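Long-range contacts in 2,3-dihydroxybenzoate-AMP ligase (Bacillus subtilis, PDB 1MDB), which binds adenosine monophosphate and 2,3-dihydroxy-benzoic acid and belongs to the ANL clan of AMP-binding enzymes: residues Val302-Gly307 against Thr325-Phe330; Tyr339-Asp344 against Gln353-Ser358; Pro359-Arg364 against Arg384-Ile389. All blocks are in the same frame, centred on the assembly; numbering follows the deposited sequence.

Contact 1 of 3, residues Val302-Gly307 against Thr325-Phe330. With AMP (adenosine monophosphate), chain D; DBH (2,3-dihydroxy-benzoic acid), chain E.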
loop_
_atom_site.group_PDB
_atom_site.type_symbol
_atom_site.label_atom_id
_atom_site.label_comp_id
_atom_site.label_asym_id
_atom_site.label_seq_id
_atom_site.Cartn_x
_atom_site.Cartn_y
_atom_site.Cartn_z
ATOM N N VAL A 302 14.053 -0.641 12.352
ATOM C CA VAL A 302 12.712 -1.188 12.165
ATOM C C VAL A 302 12.473 -1.625 10.727
ATOM O O VAL A 302 12.715 -0.869 9.788
ATOM C CB VAL A 302 11.626 -0.147 12.521
ATOM C CG1 VAL A 302 10.240 -0.697 12.201
ATOM C CG2 VAL A 302 11.727 0.225 13.992
ATOM N N LEU A 303 12.000 -2.853 10.566
ATOM C CA LEU A 303 11.701 -3.384 9.249
ATOM C C LEU A 303 10.211 -3.719 9.215
ATOM O O LEU A 303 9.752 -4.626 9.915
ATOM C CB LEU A 303 12.529 -4.641 8.972
ATOM C CG LEU A 303 12.288 -5.245 7.583
ATOM C CD1 LEU A 303 12.771 -4.268 6.532
ATOM C CD2 LEU A 303 13.021 -6.573 7.444
ATOM N N GLN A 304 9.457 -2.971 8.418
ATOM C CA GLN A 304 8.019 -3.180 8.301
ATOM C C GLN A 304 7.693 -4.212 7.230
ATOM O O GLN A 304 8.291 -4.213 6.159
ATOM C CB GLN A 304 7.302 -1.881 7.919
ATOM C CG GLN A 304 7.512 -0.681 8.838
ATOM C CD GLN A 304 6.647 0.497 8.422
ATOM O OE1 GLN A 304 6.783 1.028 7.314
ATOM N NE2 GLN A 304 5.740 0.902 9.298
ATOM N N VAL A 305 6.742 -5.093 7.530
ATOM C CA VAL A 305 6.289 -6.081 6.566
ATOM C C VAL A 305 4.768 -6.106 6.644
ATOM O O VAL A 305 4.188 -6.336 7.714
ATOM C CB VAL A 305 6.862 -7.471 6.851
ATOM C CG1 VAL A 305 6.488 -8.415 5.712
ATOM C CG2 VAL A 305 8.379 -7.391 6.976
ATOM N N GLY A 306 4.120 -5.828 5.517
ATOM C CA GLY A 306 2.672 -5.800 5.492
ATOM C C GLY A 306 2.122 -5.841 4.080
ATOM O O GLY A 306 2.844 -6.164 3.143
ATOM N N GLY A 307 0.846 -5.501 3.930
ATOM C CA GLY A 307 0.213 -5.536 2.619
ATOM C C GLY A 307 -0.448 -6.894 2.469
ATOM O O GLY A 307 -1.480 -7.047 1.799
ATOM N N THR A 325 14.024 -4.666 14.876
ATOM C CA THR A 325 12.661 -4.969 15.265
ATOM C C THR A 325 11.766 -5.120 14.040
ATOM O O THR A 325 11.846 -4.332 13.085
ATOM C CB THR A 325 12.050 -3.853 16.131
ATOM O OG1 THR A 325 12.853 -3.650 17.300
ATOM C CG2 THR A 325 10.645 -4.231 16.550
ATOM N N LEU A 326 10.914 -6.136 14.073
ATOM C CA LEU A 326 9.983 -6.358 12.986
ATOM C C LEU A 326 8.701 -5.656 13.382
ATOM O O LEU A 326 8.369 -5.575 14.564
ATOM C CB LEU A 326 9.711 -7.854 12.798
ATOM C CG LEU A 326 8.421 -8.193 12.036
ATOM C CD1 LEU A 326 8.562 -7.751 10.570
ATOM C CD2 LEU A 326 8.127 -9.700 12.142
ATOM N N GLN A 327 8.001 -5.105 12.403
ATOM C CA GLN A 327 6.726 -4.471 12.682
ATOM C C GLN A 327 5.767 -4.932 11.603
ATOM O O GLN A 327 5.972 -4.651 10.420
ATOM C CB GLN A 327 6.806 -2.941 12.660
ATOM C CG GLN A 327 5.458 -2.296 13.070
ATOM C CD GLN A 327 5.454 -0.776 13.003
ATOM O OE1 GLN A 327 5.770 -0.186 11.966
ATOM N NE2 GLN A 327 5.082 -0.135 14.108
ATOM N N GLN A 328 4.738 -5.671 11.999
ATOM C CA GLN A 328 3.764 -6.132 11.031
ATOM C C GLN A 328 2.774 -5.006 10.844
ATOM O O GLN A 328 2.379 -4.346 11.800
ATOM C CB GLN A 328 3.068 -7.403 11.513
ATOM C CG GLN A 328 4.007 -8.604 11.556
ATOM C CD GLN A 328 3.283 -9.924 11.423
ATOM O OE1 GLN A 328 3.651 -10.909 12.058
ATOM N NE2 GLN A 328 2.253 -9.956 10.586
ATOM N N VAL A 329 2.386 -4.775 9.597
ATOM C CA VAL A 329 1.472 -3.702 9.300
ATOM C C VAL A 329 0.300 -4.209 8.478
ATOM O O VAL A 329 0.476 -4.716 7.374
ATOM C CB VAL A 329 2.200 -2.590 8.527
ATOM C CG1 VAL A 329 1.315 -1.360 8.426
ATOM C CG2 VAL A 329 3.515 -2.263 9.219
ATOM N N PHE A 330 -0.900 -4.073 9.026
ATOM C CA PHE A 330 -2.101 -4.522 8.339
ATOM C C PHE A 330 -2.985 -3.312 8.128
ATOM O O PHE A 330 -3.686 -2.877 9.034
ATOM C CB PHE A 330 -2.803 -5.608 9.169
ATOM C CG PHE A 330 -4.206 -5.931 8.712
ATOM C CD1 PHE A 330 -4.541 -5.938 7.356
ATOM C CD2 PHE A 330 -5.189 -6.250 9.645
ATOM C CE1 PHE A 330 -5.841 -6.258 6.939
ATOM C CE2 PHE A 330 -6.492 -6.574 9.244
ATOM C CZ PHE A 330 -6.821 -6.578 7.891
HETATM P P AMP D . -4.408 -1.983 0.191
HETATM O O1P AMP D . -5.381 -0.837 0.124
HETATM O O2P AMP D . -3.780 -2.340 -1.115
HETATM O O3P AMP D . -3.379 -1.791 1.276
HETATM O "O5'" AMP D . -5.250 -3.362 0.544
HETATM C "C5'" AMP D . -5.751 -3.653 1.880
HETATM C "C4'" AMP D . -6.032 -5.156 2.007
HETATM O "O4'" AMP D . -4.770 -5.782 1.884
HETATM C "C3'" AMP D . -6.530 -5.611 3.348
HETATM O "O3'" AMP D . -7.943 -5.472 3.470
HETATM C "C2'" AMP D . -6.038 -7.052 3.408
HETATM O "O2'" AMP D . -6.967 -7.957 2.772
HETATM C "C1'" AMP D . -4.713 -6.945 2.696
HETATM N N9 AMP D . -3.528 -6.837 3.895
HETATM C C8 AMP D . -2.740 -5.752 4.079
HETATM N N7 AMP D . -1.867 -5.942 5.065
HETATM C C5 AMP D . -2.128 -7.164 5.491
HETATM C C6 AMP D . -1.459 -7.826 6.515
HETATM N N6 AMP D . -0.445 -7.283 7.188
HETATM N N1 AMP D . -1.897 -9.099 6.794
HETATM C C2 AMP D . -2.924 -9.695 6.124
HETATM N N3 AMP D . -3.561 -9.053 5.135
HETATM C C4 AMP D . -3.174 -7.772 4.797
HETATM C C21 DBH E . -2.509 -2.269 1.924
HETATM O O9 DBH E . -2.318 -3.523 1.494
HETATM C C18 DBH E . -1.782 -1.693 3.084
HETATM C C15 DBH E . -0.778 -2.461 3.746
HETATM C C12 DBH E . -0.093 -1.935 4.861
HETATM C C3 DBH E . -2.096 -0.378 3.554
HETATM O O3 DBH E . -3.072 0.433 2.942
HETATM C C6 DBH E . -1.409 0.142 4.669
HETATM C C9 DBH E . -0.416 -0.624 5.326
HETATM O O6 DBH E . -1.712 1.403 5.130
HETATM O O HOH W 1 2.228 -8.769 8.125
#
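Gln304 and Gln327 meet across two parallel strands through different first torsions. In Gln327, CG lies anti to the backbone N (chi1 -176°). In Gln304, CG lies anti to the carbonyl carbon (chi1 -56°). Both chains are extended beyond CG and run side by side, pointing the same way. Gln304 NE2 donates to Gln327 OE1 over 2.9 Å. The donor sits nearly on the line of the Gln327 C=O bond, and OE1 lies in the amide plane of Gln304. The two amide planes are turned 40° apart. Gln304 NE2 also bonds Ser240 O, so two bonds use this one nitrogen. Gln327 NE2 bonds Thr340 O, and bonds at both OE1 and NE2 would fix the rotation of the Gln327 amide. Val329 packs on the same face of the sheet. Its CG2 touches the Gln304 chain, and its CG1 lies 3.6 Å from C9 of 2,3-dihydroxy-benzoic acid. On the other face Leu326 CD1 comes 3.6 Å from Val305 CG2. The backbones are joined by four hydrogen bonds: Leu303 N to Thr325 O, Gln327 N to Leu303 O, Val305 N to Gln327 O, and Val329 N to Val305 O. Beyond the last of these the strands meet the ligands. Val329 O accepts a 2.7 Å bond from AMP N6. Phe330 CD1 lies 3.3 Å from AMP C5. Gly307 CA passes 3.4 Å from C15 of 2,3-dihydroxy-benzoic acid. A water donates to Val305 O at 3.2 Å and accepts weak bonds from Gln328 NE2 and AMP N6. Helices 312-315 and 318-321 link the strands. The arrangement is a beta-alpha-beta crossover whose C-terminal strand ends line the adenosine monophosphate and 2,3-dihydroxy-benzoic acid pockets.

Contact 2 of 3, residues Tyr339-Asp344 against Gln353-Ser358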
loop_
_atom_site.group_PDB
_atom_site.type_symbol
_atom_site.label_atom_id
_atom_site.label_comp_id
_atom_site.label_asym_id
_atom_site.label_seq_id
_atom_site.Cartn_x
_atom_site.Cartn_y
_atom_site.Cartn_z
ATOM N N TYR A 339 -0.858 -1.914 13.586
ATOM C CA TYR A 339 0.579 -2.152 13.736
ATOM C C TYR A 339 0.908 -2.921 15.008
ATOM O O TYR A 339 0.229 -2.773 16.020
ATOM C CB TYR A 339 1.380 -0.843 13.857
ATOM C CG TYR A 339 1.251 0.203 12.771
ATOM C CD1 TYR A 339 0.201 1.118 12.779
ATOM C CD2 TYR A 339 2.240 0.342 11.788
ATOM C CE1 TYR A 339 0.144 2.155 11.842
ATOM C CE2 TYR A 339 2.188 1.372 10.848
ATOM C CZ TYR A 339 1.143 2.273 10.883
ATOM O OH TYR A 339 1.098 3.301 9.971
ATOM N N THR A 340 1.951 -3.741 14.960
ATOM C CA THR A 340 2.402 -4.392 16.180
ATOM C C THR A 340 3.207 -3.226 16.761
ATOM O O THR A 340 3.804 -2.450 16.002
ATOM C CB THR A 340 3.347 -5.582 15.909
ATOM O OG1 THR A 340 4.377 -5.189 14.997
ATOM C CG2 THR A 340 2.570 -6.755 15.339
ATOM N N ARG A 341 3.203 -3.057 18.079
ATOM C CA ARG A 341 3.943 -1.940 18.661
ATOM C C ARG A 341 5.430 -2.240 18.715
ATOM O O ARG A 341 5.835 -3.387 18.869
ATOM C CB ARG A 341 3.393 -1.596 20.046
ATOM C CG ARG A 341 1.941 -1.108 20.017
ATOM C CD ARG A 341 1.759 0.087 19.072
ATOM N NE ARG A 341 0.434 0.703 19.173
ATOM C CZ ARG A 341 -0.652 0.290 18.528
ATOM N NH1 ARG A 341 -0.596 -0.757 17.710
ATOM N NH2 ARG A 341 -1.804 0.927 18.704
ATOM N N LEU A 342 6.245 -1.199 18.574
ATOM C CA LEU A 342 7.695 -1.355 18.562
ATOM C C LEU A 342 8.314 -1.910 19.850
ATOM O O LEU A 342 9.433 -2.435 19.831
ATOM C CB LEU A 342 8.347 -0.020 18.179
ATOM C CG LEU A 342 7.924 0.516 16.802
ATOM C CD1 LEU A 342 8.551 1.887 16.545
ATOM C CD2 LEU A 342 8.339 -0.471 15.715
ATOM N N ASP A 343 7.591 -1.810 20.960
ATOM C CA ASP A 343 8.077 -2.330 22.234
ATOM C C ASP A 343 7.225 -3.515 22.690
ATOM O O ASP A 343 7.062 -3.752 23.890
ATOM C CB ASP A 343 8.046 -1.245 23.312
ATOM C CG ASP A 343 6.692 -0.578 23.429
ATOM O OD1 ASP A 343 5.703 -1.122 22.890
ATOM O OD2 ASP A 343 6.616 0.495 24.069
ATOM N N ASP A 344 6.670 -4.248 21.728
ATOM C CA ASP A 344 5.841 -5.413 22.015
ATOM C C ASP A 344 6.707 -6.659 22.147
ATOM O O ASP A 344 7.838 -6.693 21.662
ATOM C CB ASP A 344 4.830 -5.634 20.881
ATOM C CG ASP A 344 3.530 -4.899 21.104
ATOM O OD1 ASP A 344 2.711 -4.837 20.158
ATOM O OD2 ASP A 344 3.323 -4.389 22.225
ATOM N N GLN A 353 -0.986 -9.342 13.574
ATOM C CA GLN A 353 -0.878 -8.306 12.560
ATOM C C GLN A 353 -1.221 -6.942 13.177
ATOM O O GLN A 353 -1.795 -6.079 12.515
ATOM C CB GLN A 353 -1.823 -8.613 11.385
ATOM C CG GLN A 353 -1.337 -9.699 10.409
ATOM C CD GLN A 353 -1.050 -11.043 11.068
ATOM O OE1 GLN A 353 0.079 -11.329 11.472
ATOM N NE2 GLN A 353 -2.072 -11.872 11.180
ATOM N N GLY A 354 -0.879 -6.771 14.457
ATOM C CA GLY A 354 -1.116 -5.513 15.162
ATOM C C GLY A 354 -2.515 -5.211 15.679
ATOM O O GLY A 354 -3.391 -6.067 15.657
ATOM N N LYS A 355 -2.711 -3.984 16.164
ATOM C CA LYS A 355 -4.008 -3.529 16.673
ATOM C C LYS A 355 -4.242 -2.116 16.144
ATOM O O LYS A 355 -3.291 -1.396 15.865
ATOM C CB LYS A 355 -4.025 -3.531 18.212
ATOM C CG LYS A 355 -3.031 -2.581 18.870
ATOM C CD LYS A 355 -3.105 -2.646 20.400
ATOM C CE LYS A 355 -2.054 -1.734 21.045
ATOM N NZ LYS A 355 -1.927 -1.902 22.529
ATOM N N PRO A 356 -5.510 -1.698 15.993
ATOM C CA PRO A 356 -5.787 -0.348 15.482
ATOM C C PRO A 356 -4.854 0.724 16.032
ATOM O O PRO A 356 -4.543 0.736 17.224
ATOM C CB PRO A 356 -7.238 -0.128 15.879
ATOM C CG PRO A 356 -7.816 -1.502 15.703
ATOM C CD PRO A 356 -6.764 -2.405 16.316
ATOM N N MET A 357 -4.409 1.625 15.161
ATOM C CA MET A 357 -3.500 2.688 15.578
ATOM C C MET A 357 -4.207 3.841 16.286
ATOM O O MET A 357 -3.574 4.595 17.025
ATOM C CB MET A 357 -2.713 3.234 14.377
ATOM C CG MET A 357 -3.481 4.168 13.452
ATOM S SD MET A 357 -2.364 4.925 12.210
ATOM C CE MET A 357 -3.499 5.231 10.804
ATOM N N SER A 358 -5.510 3.975 16.068
ATOM C CA SER A 358 -6.280 5.051 16.686
ATOM C C SER A 358 -7.188 4.561 17.802
ATOM O O SER A 358 -7.760 3.478 17.714
ATOM C CB SER A 358 -7.140 5.758 15.642
ATOM O OG SER A 358 -8.040 6.662 16.259
#
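Arg341 and Lys355 cross at about a right angle beside an antiparallel strand pair at the margin of the mixed sheet. Strand 355-356 is outermost there, next to strand 337-339. Gln353, at the start of 353-358, lines the adenosine monophosphate pocket. Tyr339 and Lys355 form a hydrogen-bonded pair. Lys355 N donates to Tyr339 O at 3.2 Å, and the return bond from Tyr339 N to Lys355 O is weak. Arg341 presents one guanidinium face to the lysine chain. Lys355 CE sits 3.5 Å above that plane, over its centre. The bend at chi2 (-55°) turns the guanidinium back to the carbonyls of Lys355 and Pro356. The guanidinium edge meets backbone carbonyls. Arg341 NH2 donates to Pro356 O at 3.1 Å, with the acceptor in the guanidinium plane. Arg341 NH1 makes a weak bond to Lys355 O at 3.3 Å. These bonds, one of them weak, would fix the turn of the guanidinium. The charged ends stay apart, with Arg341 NH2 4.8 Å from Lys355 NZ. Tyr339 and Met357 lie side by side and point the same way. Met357 SD is 3.8 Å from Tyr339 CE1, at the ring edge and 84° off the ring normal, a Met-aromatic contact. Met357 CB also lies at this edge. The far end of the tyrosine is held by a bond between its OH and Ser214 OG. Thr340 CG2 rests against the backbone of Gly354, while its OG1 accepts from Gln328 N. Beyond the strand pair, residues Arg341-Asp344 form a type I turn, closed by a bond from Asp344 N to Arg341 O. Asp344 OD1 also bonds Tyr422 OH. The same OD1 accepts a 2.8 Å bond from Arg341 N, which approaches from above the carboxylate plane.

Contact 3 of 3, residues Pro359-Arg364 against Arg384-Ile389; sequences PYDESR and RGPYTI
Glu362 and Arg384 carry the charge interaction. Glu362 OE2 forms a salt bridge with Arg384 NH1 at 3.1 Å. The two chains run side by side and point the same way. Glu362 OE1 lies over one guanidinium face. NH1 alone meets the carboxylate, about equally near OE1 and OE2, and the planes are 49° apart. Backbone bonds pair the same two residues. Glu362 N donates to Arg384 O at 2.6 Å, and Arg384 N donates to Glu362 O at 2.8 Å. Side-chain hydrogen bonding centres on Asp361. Tyr387 CG stands between the backbone N and the carbonyl carbon (chi1 63°), which puts the ring edge against the Asp361 carboxylate. Tyr387 OH donates to Asp361 OD2 at 2.5 Å, very short in the model. The carboxylate is steeply turned against the ring plane. Asp361 OD2 also accepts from Ser358 N, and Tyr387 OH bonds Val337 N. A water donates to Asp361 OD1 and is also hydrogen-bonded to Thr388 OG1. Apolar contact is small: Tyr360 CB touches Pro386 CG at 3.6 Å. The arrangement is an antiparallel hydrogen-bonded pair at one margin of the four-stranded antiparallel sheet, followed by a type I turn, Gly385-Thr388.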
loop_
_atom_site.group_PDB
_atom_site.type_symbol
_atom_site.label_atom_id
_atom_site.label_comp_id
_atom_site.label_asym_id
_atom_site.label_seq_id
_atom_site.Cartn_x
_atom_site.Cartn_y
_atom_site.Cartn_z
ATOM N N PRO A 359 -7.334 5.362 18.871
ATOM C CA PRO A 359 -8.188 4.997 20.006
ATOM C C PRO A 359 -9.643 5.013 19.560
ATOM O O PRO A 359 -10.507 4.415 20.200
ATOM C CB PRO A 359 -7.912 6.104 21.023
ATOM C CG PRO A 359 -6.539 6.581 20.662
ATOM C CD PRO A 359 -6.598 6.605 19.159
ATOM N N TYR A 360 -9.906 5.706 18.456
ATOM C CA TYR A 360 -11.260 5.815 17.945
ATOM C C TYR A 360 -11.600 4.860 16.802
ATOM O O TYR A 360 -12.704 4.912 16.258
ATOM C CB TYR A 360 -11.543 7.262 17.537
ATOM C CG TYR A 360 -11.282 8.255 18.650
ATOM C CD1 TYR A 360 -10.015 8.811 18.833
ATOM C CD2 TYR A 360 -12.297 8.623 19.536
ATOM C CE1 TYR A 360 -9.763 9.715 19.868
ATOM C CE2 TYR A 360 -12.057 9.523 20.576
ATOM C CZ TYR A 360 -10.787 10.065 20.735
ATOM O OH TYR A 360 -10.537 10.954 21.758
ATOM N N ASP A 361 -10.652 3.998 16.431
ATOM C CA ASP A 361 -10.898 3.009 15.384
ATOM C C ASP A 361 -11.844 1.959 15.968
ATOM O O ASP A 361 -11.577 1.401 17.026
ATOM C CB ASP A 361 -9.600 2.303 14.957
ATOM C CG ASP A 361 -8.843 3.051 13.862
ATOM O OD1 ASP A 361 -9.486 3.509 12.898
ATOM O OD2 ASP A 361 -7.600 3.163 13.959
ATOM N N GLU A 362 -12.951 1.701 15.286
ATOM C CA GLU A 362 -13.908 0.701 15.739
ATOM C C GLU A 362 -13.801 -0.547 14.868
ATOM O O GLU A 362 -13.863 -0.464 13.639
ATOM C CB GLU A 362 -15.327 1.250 15.648
ATOM C CG GLU A 362 -15.706 2.196 16.757
ATOM C CD GLU A 362 -17.027 2.875 16.484
ATOM O OE1 GLU A 362 -17.037 3.877 15.735
ATOM O OE2 GLU A 362 -18.058 2.394 17.004
ATOM N N SER A 363 -13.642 -1.702 15.505
ATOM C CA SER A 363 -13.539 -2.955 14.783
ATOM C C SER A 363 -14.603 -3.953 15.223
ATOM O O SER A 363 -14.926 -4.060 16.406
ATOM C CB SER A 363 -12.151 -3.571 14.985
ATOM O OG SER A 363 -11.158 -2.841 14.284
ATOM N N ARG A 364 -15.151 -4.680 14.259
ATOM C CA ARG A 364 -16.146 -5.693 14.559
ATOM C C ARG A 364 -15.897 -6.931 13.714
ATOM O O ARG A 364 -15.524 -6.834 12.543
ATOM C CB ARG A 364 -17.555 -5.136 14.345
ATOM C CG ARG A 364 -17.834 -3.987 15.304
ATOM C CD ARG A 364 -19.297 -3.612 15.427
ATOM N NE ARG A 364 -19.461 -2.532 16.400
ATOM C CZ ARG A 364 -20.627 -1.995 16.742
ATOM N NH1 ARG A 364 -21.750 -2.435 16.192
ATOM N NH2 ARG A 364 -20.668 -1.015 17.636
ATOM N N ARG A 384 -14.597 1.009 11.372
ATOM C CA ARG A 384 -15.154 2.356 11.278
ATOM C C ARG A 384 -14.323 3.316 12.130
ATOM O O ARG A 384 -13.937 2.979 13.255
ATOM C CB ARG A 384 -16.603 2.299 11.763
ATOM C CG ARG A 384 -17.374 3.596 11.807
ATOM C CD ARG A 384 -18.867 3.281 11.730
ATOM N NE ARG A 384 -19.709 4.164 12.536
ATOM C CZ ARG A 384 -20.069 3.927 13.797
ATOM N NH1 ARG A 384 -19.662 2.828 14.424
ATOM N NH2 ARG A 384 -20.858 4.785 14.428
ATOM N N GLY A 385 -14.037 4.503 11.601
ATOM C CA GLY A 385 -13.230 5.442 12.355
ATOM C C GLY A 385 -12.953 6.798 11.722
ATOM O O GLY A 385 -13.511 7.128 10.674
ATOM N N PRO A 386 -12.076 7.603 12.351
ATOM C CA PRO A 386 -11.645 8.956 11.961
ATOM C C PRO A 386 -10.960 9.076 10.604
ATOM O O PRO A 386 -11.008 10.136 9.974
ATOM C CB PRO A 386 -10.686 9.363 13.085
ATOM C CG PRO A 386 -11.081 8.513 14.228
ATOM C CD PRO A 386 -11.381 7.186 13.581
ATOM N N TYR A 387 -10.298 8.006 10.173
ATOM C CA TYR A 387 -9.592 8.029 8.900
ATOM C C TYR A 387 -9.971 6.867 7.979
ATOM O O TYR A 387 -9.172 6.429 7.145
ATOM C CB TYR A 387 -8.079 8.052 9.155
ATOM C CG TYR A 387 -7.573 6.825 9.873
ATOM C CD1 TYR A 387 -7.040 5.756 9.161
ATOM C CD2 TYR A 387 -7.681 6.706 11.264
ATOM C CE1 TYR A 387 -6.630 4.598 9.805
ATOM C CE2 TYR A 387 -7.278 5.539 11.921
ATOM C CZ TYR A 387 -6.756 4.493 11.185
ATOM O OH TYR A 387 -6.357 3.327 11.803
ATOM N N THR A 388 -11.197 6.373 8.148
ATOM C CA THR A 388 -11.738 5.302 7.326
ATOM C C THR A 388 -12.895 5.930 6.560
ATOM O O THR A 388 -13.811 6.483 7.162
ATOM C CB THR A 388 -12.261 4.131 8.187
ATOM O OG1 THR A 388 -11.159 3.509 8.862
ATOM C CG2 THR A 388 -12.970 3.091 7.312
ATOM N N ILE A 389 -12.838 5.870 5.232
ATOM C CA ILE A 389 -13.872 6.460 4.388
ATOM C C ILE A 389 -15.253 5.889 4.664
ATOM O O ILE A 389 -15.391 4.821 5.248
ATOM C CB ILE A 389 -13.570 6.241 2.879
ATOM C CG1 ILE A 389 -13.736 4.760 2.523
ATOM C CG2 ILE A 389 -12.148 6.722 2.553
ATOM C CD1 ILE A 389 -13.429 4.430 1.070
HETATM O O HOH W 2 -11.643 2.223 10.978
#

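Contact 1 is the most buried and lies nearest the chain centre. Contact 2 is also buried, but contact 3 is only partly so. Contacts 1 and 2 share the mixed sheet, inside it and at its margin, and they touch through Thr340. Contact 3 belongs to the separate antiparallel sheet. It reaches contact 2 through Met357 against Tyr387 and Pro356 against Asp361. Contacts 1 and 3 do not touch. The chemistry changes with place. Contact 1 relies on parallel backbone bonds, paired amides and bound ligands. Contact 2 combines one antiparallel pair, a guanidinium on carbonyls and a Met-aromatic contact. Contact 3 adds a salt bridge and a carboxylate bound by a tyrosine.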